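Local coordinates for protein Afp3 (Serratia entomophila, PDB 6RBN) that probably forms part of the contractile sheath around the inner tube of the anti-feeding prophage, a phage-tail-like injection system, at residues 177-191 and 197-209. Numbering follows the deposited sequence.
Sequences LDQHKGYFLLADSVN and AVGGSAQVAVYYP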
ATOM      1  N   LEU D 177      32.026 -28.092  57.733  1.00 88.62           N
ATOM      2  CA  LEU D 177      31.337 -28.814  56.673  1.00 88.62           C
ATOM      3  C   LEU D 177      29.824 -28.789  56.823  1.00 88.62           C
ATOM      4  O   LEU D 177      29.116 -28.889  55.819  1.00 88.62           O
ATOM      5  CB  LEU D 177      31.821 -30.262  56.624  1.00 88.62           C
ATOM      6  CG  LEU D 177      33.279 -30.448  56.213  1.00 88.62           C
ATOM      7  CD1 LEU D 177      33.681 -31.902  56.334  1.00 88.62           C
ATOM      8  CD2 LEU D 177      33.502 -29.945  54.803  1.00 88.62           C
ATOM      9  N   ASP D 178      29.315 -28.663  58.046  1.00 91.54           N
ATOM     10  CA  ASP D 178      27.878 -28.625  58.286  1.00 91.54           C
ATOM     11  C   ASP D 178      27.344 -27.210  58.472  1.00 91.54           C
ATOM     12  O   ASP D 178      26.328 -27.026  59.148  1.00 91.54           O
ATOM     13  CB  ASP D 178      27.524 -29.496  59.493  1.00 91.54           C
ATOM     14  CG  ASP D 178      28.310 -29.129  60.739  1.00 91.54           C
ATOM     15  OD1 ASP D 178      29.212 -28.275  60.657  1.00 91.54           O
ATOM     16  OD2 ASP D 178      28.024 -29.704  61.809  1.00 91.54           O
ATOM     17  N   GLN D 179      28.005 -26.209  57.890  1.00 89.73           N
ATOM     18  CA  GLN D 179      27.606 -24.817  58.034  1.00 89.73           C
ATOM     19  C   GLN D 179      27.083 -24.223  56.730  1.00 89.73           C
ATOM     20  O   GLN D 179      27.094 -22.997  56.571  1.00 89.73           O
ATOM     21  CB  GLN D 179      28.772 -23.987  58.566  1.00 89.73           C
ATOM     22  CG  GLN D 179      29.151 -24.331  59.991  1.00 89.73           C
ATOM     23  CD  GLN D 179      30.335 -23.533  60.487  1.00 89.73           C
ATOM     24  OE1 GLN D 179      30.943 -22.773  59.739  1.00 89.73           O
ATOM     25  NE2 GLN D 179      30.669 -23.698  61.760  1.00 89.73           N
ATOM     26  N   HIS D 180      26.654 -25.080  55.794  1.00 87.30           N
ATOM     27  CA  HIS D 180      25.994 -24.705  54.534  1.00 87.30           C
ATOM     28  C   HIS D 180      26.873 -23.826  53.646  1.00 87.30           C
ATOM     29  O   HIS D 180      26.368 -23.039  52.844  1.00 87.30           O
ATOM     30  CB  HIS D 180      24.644 -24.023  54.782  1.00 87.30           C
ATOM     31  CG  HIS D 180      23.642 -24.898  55.468  1.00 87.30           C
ATOM     32  ND1 HIS D 180      22.982 -25.919  54.822  1.00 87.30           N
ATOM     33  CD2 HIS D 180      23.183 -24.899  56.741  1.00 87.30           C
ATOM     34  CE1 HIS D 180      22.161 -26.514  55.669  1.00 87.30           C
ATOM     35  NE2 HIS D 180      22.264 -25.913  56.841  1.00 87.30           N
ATOM     36  N   LYS D 181      28.190 -23.951  53.775  1.00 85.94           N
ATOM     37  CA  LYS D 181      29.116 -23.132  53.007  1.00 85.94           C
ATOM     38  C   LYS D 181      29.532 -23.777  51.697  1.00 85.94           C
ATOM     39  O   LYS D 181      30.209 -23.127  50.892  1.00 85.94           O
ATOM     40  CB  LYS D 181      30.357 -22.828  53.843  1.00 85.94           C
ATOM     41  CG  LYS D 181      30.086 -21.936  55.032  1.00 85.94           C
ATOM     42  CD  LYS D 181      31.345 -21.704  55.835  1.00 85.94           C
ATOM     43  CE  LYS D 181      31.062 -20.851  57.051  1.00 85.94           C
ATOM     44  NZ  LYS D 181      32.274 -20.674  57.889  1.00 85.94           N
ATOM     45  N   GLY D 182      29.157 -25.028  51.466  1.00 84.19           N
ATOM     46  CA  GLY D 182      29.393 -25.670  50.194  1.00 84.19           C
ATOM     47  C   GLY D 182      30.734 -26.342  50.035  1.00 84.19           C
ATOM     48  O   GLY D 182      31.114 -26.652  48.901  1.00 84.19           O
ATOM     49  N   TYR D 183      31.464 -26.580  51.119  1.00 82.39           N
ATOM     50  CA  TYR D 183      32.736 -27.268  50.990  1.00 82.39           C
ATOM     51  C   TYR D 183      32.508 -28.766  50.848  1.00 82.39           C
ATOM     52  O   TYR D 183      31.438 -29.289  51.164  1.00 82.39           O
ATOM     53  CB  TYR D 183      33.641 -26.998  52.190  1.00 82.39           C
ATOM     54  CG  TYR D 183      33.959 -25.543  52.391  1.00 82.39           C
ATOM     55  CD1 TYR D 183      34.727 -24.852  51.470  1.00 82.39           C
ATOM     56  CD2 TYR D 183      33.538 -24.875  53.530  1.00 82.39           C
ATOM     57  CE1 TYR D 183      35.027 -23.520  51.652  1.00 82.39           C
ATOM     58  CE2 TYR D 183      33.844 -23.547  53.725  1.00 82.39           C
ATOM     59  CZ  TYR D 183      34.584 -22.876  52.782  1.00 82.39           C
ATOM     60  OH  TYR D 183      34.887 -21.550  52.972  1.00 82.39           O
ATOM     61  N   PHE D 184      33.535 -29.460  50.371  1.00 76.28           N
ATOM     62  CA  PHE D 184      33.434 -30.900  50.159  1.00 76.28           C
ATOM     63  C   PHE D 184      34.793 -31.504  50.473  1.00 76.28           C
ATOM     64  O   PHE D 184      35.764 -31.248  49.760  1.00 76.28           O
ATOM     65  CB  PHE D 184      33.004 -31.210  48.729  1.00 76.28           C
ATOM     66  CG  PHE D 184      32.603 -32.636  48.512  1.00 76.28           C
ATOM     67  CD1 PHE D 184      31.358 -33.082  48.917  1.00 76.28           C
ATOM     68  CD2 PHE D 184      33.463 -33.528  47.899  1.00 76.28           C
ATOM     69  CE1 PHE D 184      30.974 -34.389  48.715  1.00 76.28           C
ATOM     70  CE2 PHE D 184      33.086 -34.839  47.697  1.00 76.28           C
ATOM     71  CZ  PHE D 184      31.838 -35.267  48.108  1.00 76.28           C
ATOM     72  N   LEU D 185      34.863 -32.294  51.538  1.00 77.45           N
ATOM     73  CA  LEU D 185      36.115 -32.890  51.980  1.00 77.45           C
ATOM     74  C   LEU D 185      36.388 -34.184  51.230  1.00 77.45           C
ATOM     75  O   LEU D 185      35.488 -35.005  51.035  1.00 77.45           O
ATOM     76  CB  LEU D 185      36.070 -33.156  53.484  1.00 77.45           C
ATOM     77  CG  LEU D 185      37.282 -33.794  54.161  1.00 77.45           C
ATOM     78  CD1 LEU D 185      38.498 -32.918  54.042  1.00 77.45           C
ATOM     79  CD2 LEU D 185      36.974 -34.064  55.613  1.00 77.45           C
ATOM     80  N   LEU D 186      37.635 -34.361  50.807  1.00 76.63           N
ATOM     81  CA  LEU D 186      38.090 -35.596  50.175  1.00 76.63           C
ATOM     82  C   LEU D 186      39.052 -36.278  51.141  1.00 76.63           C
ATOM     83  O   LEU D 186      40.263 -36.061  51.095  1.00 76.63           O
ATOM     84  CB  LEU D 186      38.749 -35.325  48.834  1.00 76.63           C
ATOM     85  CG  LEU D 186      37.848 -34.771  47.739  1.00 76.63           C
ATOM     86  CD1 LEU D 186      38.649 -34.470  46.493  1.00 76.63           C
ATOM     87  CD2 LEU D 186      36.748 -35.759  47.447  1.00 76.63           C
ATOM     88  N   ALA D 187      38.503 -37.110  52.016  1.00 79.45           N
ATOM     89  CA  ALA D 187      39.298 -37.804  53.012  1.00 79.45           C
ATOM     90  C   ALA D 187      39.910 -39.066  52.418  1.00 79.45           C
ATOM     91  O   ALA D 187      39.610 -39.469  51.294  1.00 79.45           O
ATOM     92  CB  ALA D 187      38.448 -38.141  54.235  1.00 79.45           C
ATOM     93  N   ASP D 188      40.783 -39.695  53.199  1.00 86.14           N
ATOM     94  CA  ASP D 188      41.504 -40.881  52.763  1.00 86.14           C
ATOM     95  C   ASP D 188      41.460 -41.927  53.861  1.00 86.14           C
ATOM     96  O   ASP D 188      41.794 -41.634  55.012  1.00 86.14           O
ATOM     97  CB  ASP D 188      42.954 -40.545  52.430  1.00 86.14           C
ATOM     98  CG  ASP D 188      43.077 -39.710  51.194  1.00 86.14           C
ATOM     99  OD1 ASP D 188      42.286 -39.914  50.255  1.00 86.14           O
ATOM    100  OD2 ASP D 188      43.934 -38.806  51.168  1.00 86.14           O
ATOM    101  N   SER D 189      41.059 -43.137  53.503  1.00 88.75           N
ATOM    102  CA  SER D 189      41.032 -44.209  54.478  1.00 88.75           C
ATOM    103  C   SER D 189      42.448 -44.691  54.764  1.00 88.75           C
ATOM    104  O   SER D 189      43.378 -44.481  53.982  1.00 88.75           O
ATOM    105  CB  SER D 189      40.169 -45.363  53.977  1.00 88.75           C
ATOM    106  OG  SER D 189      40.124 -46.399  54.937  1.00 88.75           O
ATOM    107  N   VAL D 190      42.607 -45.337  55.911  1.00 91.98           N
ATOM    108  CA  VAL D 190      43.904 -45.839  56.345  1.00 91.98           C
ATOM    109  C   VAL D 190      44.006 -47.342  56.150  1.00 91.98           C
ATOM    110  O   VAL D 190      44.966 -47.836  55.558  1.00 91.98           O
ATOM    111  CB  VAL D 190      44.155 -45.444  57.815  1.00 91.98           C
ATOM    112  CG1 VAL D 190      45.519 -45.927  58.266  1.00 91.98           C
ATOM    113  CG2 VAL D 190      44.015 -43.949  57.978  1.00 91.98           C
ATOM    114  N   ASN D 191      43.017 -48.089  56.642  1.00 93.44           N
ATOM    115  CA  ASN D 191      42.990 -49.531  56.442  1.00 93.44           C
ATOM    116  C   ASN D 191      41.610 -50.034  56.026  1.00 93.44           C
ATOM    117  O   ASN D 191      41.345 -51.237  56.123  1.00 93.44           O
ATOM    118  CB  ASN D 191      43.481 -50.262  57.700  1.00 93.44           C
ATOM    119  CG  ASN D 191      42.723 -49.860  58.957  1.00 93.44           C
ATOM    120  OD1 ASN D 191      41.781 -49.075  58.913  1.00 93.44           O
ATOM    121  ND2 ASN D 191      43.145 -50.406  60.092  1.00 93.44           N
ATOM    122  N   ALA D 197      36.881 -38.579  62.160  1.00 93.93           N
ATOM    123  CA  ALA D 197      36.655 -37.167  62.437  1.00 93.93           C
ATOM    124  C   ALA D 197      35.460 -36.666  61.647  1.00 93.93           C
ATOM    125  O   ALA D 197      34.773 -35.728  62.065  1.00 93.93           O
ATOM    126  CB  ALA D 197      37.906 -36.358  62.105  1.00 93.93           C
ATOM    127  N   VAL D 198      35.202 -37.287  60.503  1.00 90.53           N
ATOM    128  CA  VAL D 198      34.048 -36.988  59.670  1.00 90.53           C
ATOM    129  C   VAL D 198      33.273 -38.278  59.406  1.00 90.53           C
ATOM    130  O   VAL D 198      33.532 -39.008  58.441  1.00 90.53           O
ATOM    131  CB  VAL D 198      34.494 -36.269  58.384  1.00 90.53           C
ATOM    132  CG1 VAL D 198      34.737 -34.805  58.681  1.00 90.53           C
ATOM    133  CG2 VAL D 198      35.813 -36.849  57.871  1.00 90.53           C
ATOM    134  N   GLY D 199      32.301 -38.563  60.272  1.00 89.95           N
ATOM    135  CA  GLY D 199      31.702 -39.887  60.275  1.00 89.95           C
ATOM    136  C   GLY D 199      30.674 -40.083  59.178  1.00 89.95           C
ATOM    137  O   GLY D 199      30.870 -40.886  58.265  1.00 89.95           O
ATOM    138  N   GLY D 200      29.566 -39.351  59.251  1.00 84.70           N
ATOM    139  CA  GLY D 200      28.463 -39.605  58.350  1.00 84.70           C
ATOM    140  C   GLY D 200      27.867 -38.367  57.725  1.00 84.70           C
ATOM    141  O   GLY D 200      26.666 -38.327  57.444  1.00 84.70           O
ATOM    142  N   SER D 201      28.684 -37.344  57.509  1.00 83.25           N
ATOM    143  CA  SER D 201      28.203 -36.142  56.849  1.00 83.25           C
ATOM    144  C   SER D 201      28.228 -36.327  55.340  1.00 83.25           C
ATOM    145  O   SER D 201      29.083 -37.025  54.793  1.00 83.25           O
ATOM    146  CB  SER D 201      29.054 -34.935  57.238  1.00 83.25           C
ATOM    147  OG  SER D 201      30.369 -35.069  56.738  1.00 83.25           O
ATOM    148  N   ALA D 202      27.296 -35.668  54.662  1.00 79.30           N
ATOM    149  CA  ALA D 202      27.170 -35.805  53.219  1.00 79.30           C
ATOM    150  C   ALA D 202      28.205 -35.007  52.442  1.00 79.30           C
ATOM    151  O   ALA D 202      28.194 -35.051  51.212  1.00 79.30           O
ATOM    152  CB  ALA D 202      25.769 -35.383  52.772  1.00 79.30           C
ATOM    153  N   GLN D 203      29.100 -34.294  53.117  1.00 78.01           N
ATOM    154  CA  GLN D 203      30.088 -33.453  52.465  1.00 78.01           C
ATOM    155  C   GLN D 203      31.441 -34.134  52.329  1.00 78.01           C
ATOM    156  O   GLN D 203      32.426 -33.469  52.005  1.00 78.01           O
ATOM    157  CB  GLN D 203      30.259 -32.151  53.247  1.00 78.01           C
ATOM    158  CG  GLN D 203      29.000 -31.326  53.418  1.00 78.01           C
ATOM    159  CD  GLN D 203      28.415 -30.859  52.110  1.00 78.01           C
ATOM    160  OE1 GLN D 203      27.327 -31.273  51.726  1.00 78.01           O
ATOM    161  NE2 GLN D 203      29.138 -29.998  51.411  1.00 78.01           N
ATOM    162  N   VAL D 204      31.524 -35.438  52.588  1.00 77.90           N
ATOM    163  CA  VAL D 204      32.796 -36.142  52.701  1.00 77.90           C
ATOM    164  C   VAL D 204      32.790 -37.335  51.757  1.00 77.90           C
ATOM    165  O   VAL D 204      31.827 -38.108  51.733  1.00 77.90           O
ATOM    166  CB  VAL D 204      33.062 -36.594  54.153  1.00 77.90           C
ATOM    167  CG1 VAL D 204      34.319 -37.436  54.252  1.00 77.90           C
ATOM    168  CG2 VAL D 204      33.199 -35.395  55.049  1.00 77.90           C
ATOM    169  N   ALA D 205      33.857 -37.474  50.973  1.00 75.91           N
ATOM    170  CA  ALA D 205      34.091 -38.641  50.133  1.00 75.91           C
ATOM    171  C   ALA D 205      35.456 -39.216  50.473  1.00 75.91           C
ATOM    172  O   ALA D 205      36.478 -38.553  50.271  1.00 75.91           O
ATOM    173  CB  ALA D 205      34.018 -38.273  48.652  1.00 75.91           C
ATOM    174  N   VAL D 206      35.473 -40.440  50.979  1.00 77.67           N
ATOM    175  CA  VAL D 206      36.697 -41.126  51.378  1.00 77.67           C
ATOM    176  C   VAL D 206      37.198 -41.924  50.179  1.00 77.67           C
ATOM    177  O   VAL D 206      36.404 -42.359  49.346  1.00 77.67           O
ATOM    178  CB  VAL D 206      36.416 -42.010  52.613  1.00 77.67           C
ATOM    179  CG1 VAL D 206      37.663 -42.694  53.145  1.00 77.67           C
ATOM    180  CG2 VAL D 206      35.752 -41.189  53.703  1.00 77.67           C
ATOM    181  N   TYR D 207      38.519 -42.063  50.043  1.00 75.72           N
ATOM    182  CA  TYR D 207      39.129 -42.833  48.956  1.00 75.72           C
ATOM    183  C   TYR D 207      40.252 -43.675  49.545  1.00 75.72           C
ATOM    184  O   TYR D 207      41.243 -43.129  50.037  1.00 75.72           O
ATOM    185  CB  TYR D 207      39.646 -41.914  47.852  1.00 75.72           C
ATOM    186  CG  TYR D 207      38.538 -41.251  47.073  1.00 75.72           C
ATOM    187  CD1 TYR D 207      37.947 -41.887  45.989  1.00 75.72           C
ATOM    188  CD2 TYR D 207      38.052 -40.006  47.442  1.00 75.72           C
ATOM    189  CE1 TYR D 207      36.927 -41.288  45.282  1.00 75.72           C
ATOM    190  CE2 TYR D 207      37.027 -39.406  46.745  1.00 75.72           C
ATOM    191  CZ  TYR D 207      36.466 -40.053  45.667  1.00 75.72           C
ATOM    192  OH  TYR D 207      35.449 -39.454  44.967  1.00 75.72           O
ATOM    193  N   TYR D 208      40.106 -45.001  49.495  1.00 84.16           N
ATOM    194  CA  TYR D 208      40.953 -45.863  50.315  1.00 84.16           C
ATOM    195  C   TYR D 208      42.394 -46.084  49.839  1.00 84.16           C
ATOM    196  O   TYR D 208      43.303 -45.759  50.615  1.00 84.16           O
ATOM    197  CB  TYR D 208      40.257 -47.211  50.554  1.00 84.16           C
ATOM    198  CG  TYR D 208      41.171 -48.290  51.092  1.00 84.16           C
ATOM    199  CD1 TYR D 208      41.700 -48.220  52.369  1.00 84.16           C
ATOM    200  CD2 TYR D 208      41.475 -49.399  50.320  1.00 84.16           C
ATOM    201  CE1 TYR D 208      42.538 -49.206  52.845  1.00 84.16           C
ATOM    202  CE2 TYR D 208      42.301 -50.394  50.794  1.00 84.16           C
ATOM    203  CZ  TYR D 208      42.826 -50.295  52.059  1.00 84.16           C
ATOM    204  OH  TYR D 208      43.649 -51.288  52.536  1.00 84.16           O
ATOM    205  N   PRO D 209      42.687 -46.628  48.647  1.00 81.57           N
ATOM    206  CA  PRO D 209      44.045 -47.150  48.430  1.00 81.57           C
ATOM    207  C   PRO D 209      45.062 -46.045  48.186  1.00 81.57           C
ATOM    208  O   PRO D 209      44.840 -45.132  47.390  1.00 81.57           O
ATOM    209  CB  PRO D 209      43.893 -48.028  47.179  1.00 81.57           C
ATOM    210  CG  PRO D 209      42.431 -48.179  46.969  1.00 81.57           C
ATOM    211  CD  PRO D 209      41.872 -46.884  47.445  1.00 81.57           C
TER
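Leu185 to Asp188 and Val204 to Tyr207 run side by side as two short parallel strands, their axes 4.5 Å apart at closest approach. Leu185 bonds to the two residues that flank Val204: its N donates to Gln203 O (2.7 Å), and its O accepts from Ala205 N (3.0 Å, nearly straight at 166°). Farther along, Tyr207 N donates to Ala187 O. The bonds from Ala187 N to Ala205 O and from Ser189 N to Tyr207 O are weak.

On one face, Leu177 CD1 meets Val204 CG2 at 3.8 Å, and Leu185 CD2 packs on Val198 CG2. Ala187 CB lies near a methyl of Val204 and one of Val206. On the other face, Phe184 CG is anti to the backbone N (chi1 -168°), which carries the ring over to the second strand. Gln203 O lies over one ring face, and Ala205 CB touches Phe184 CE2 at 3.7 Å. Leu186 CD2 reaches the edge of the Tyr207 ring.

Beyond the strands, Ser189 OG sits at the Tyr208 ring edge and is hydrogen-bonded to Asp193 O.

The strand pair is packed between helices: 271-284 and 347-364 cover the Phe184, Leu186 and Tyr207 face, and Tyr170 of helix 163-172 packs against Leu185 and Ala187.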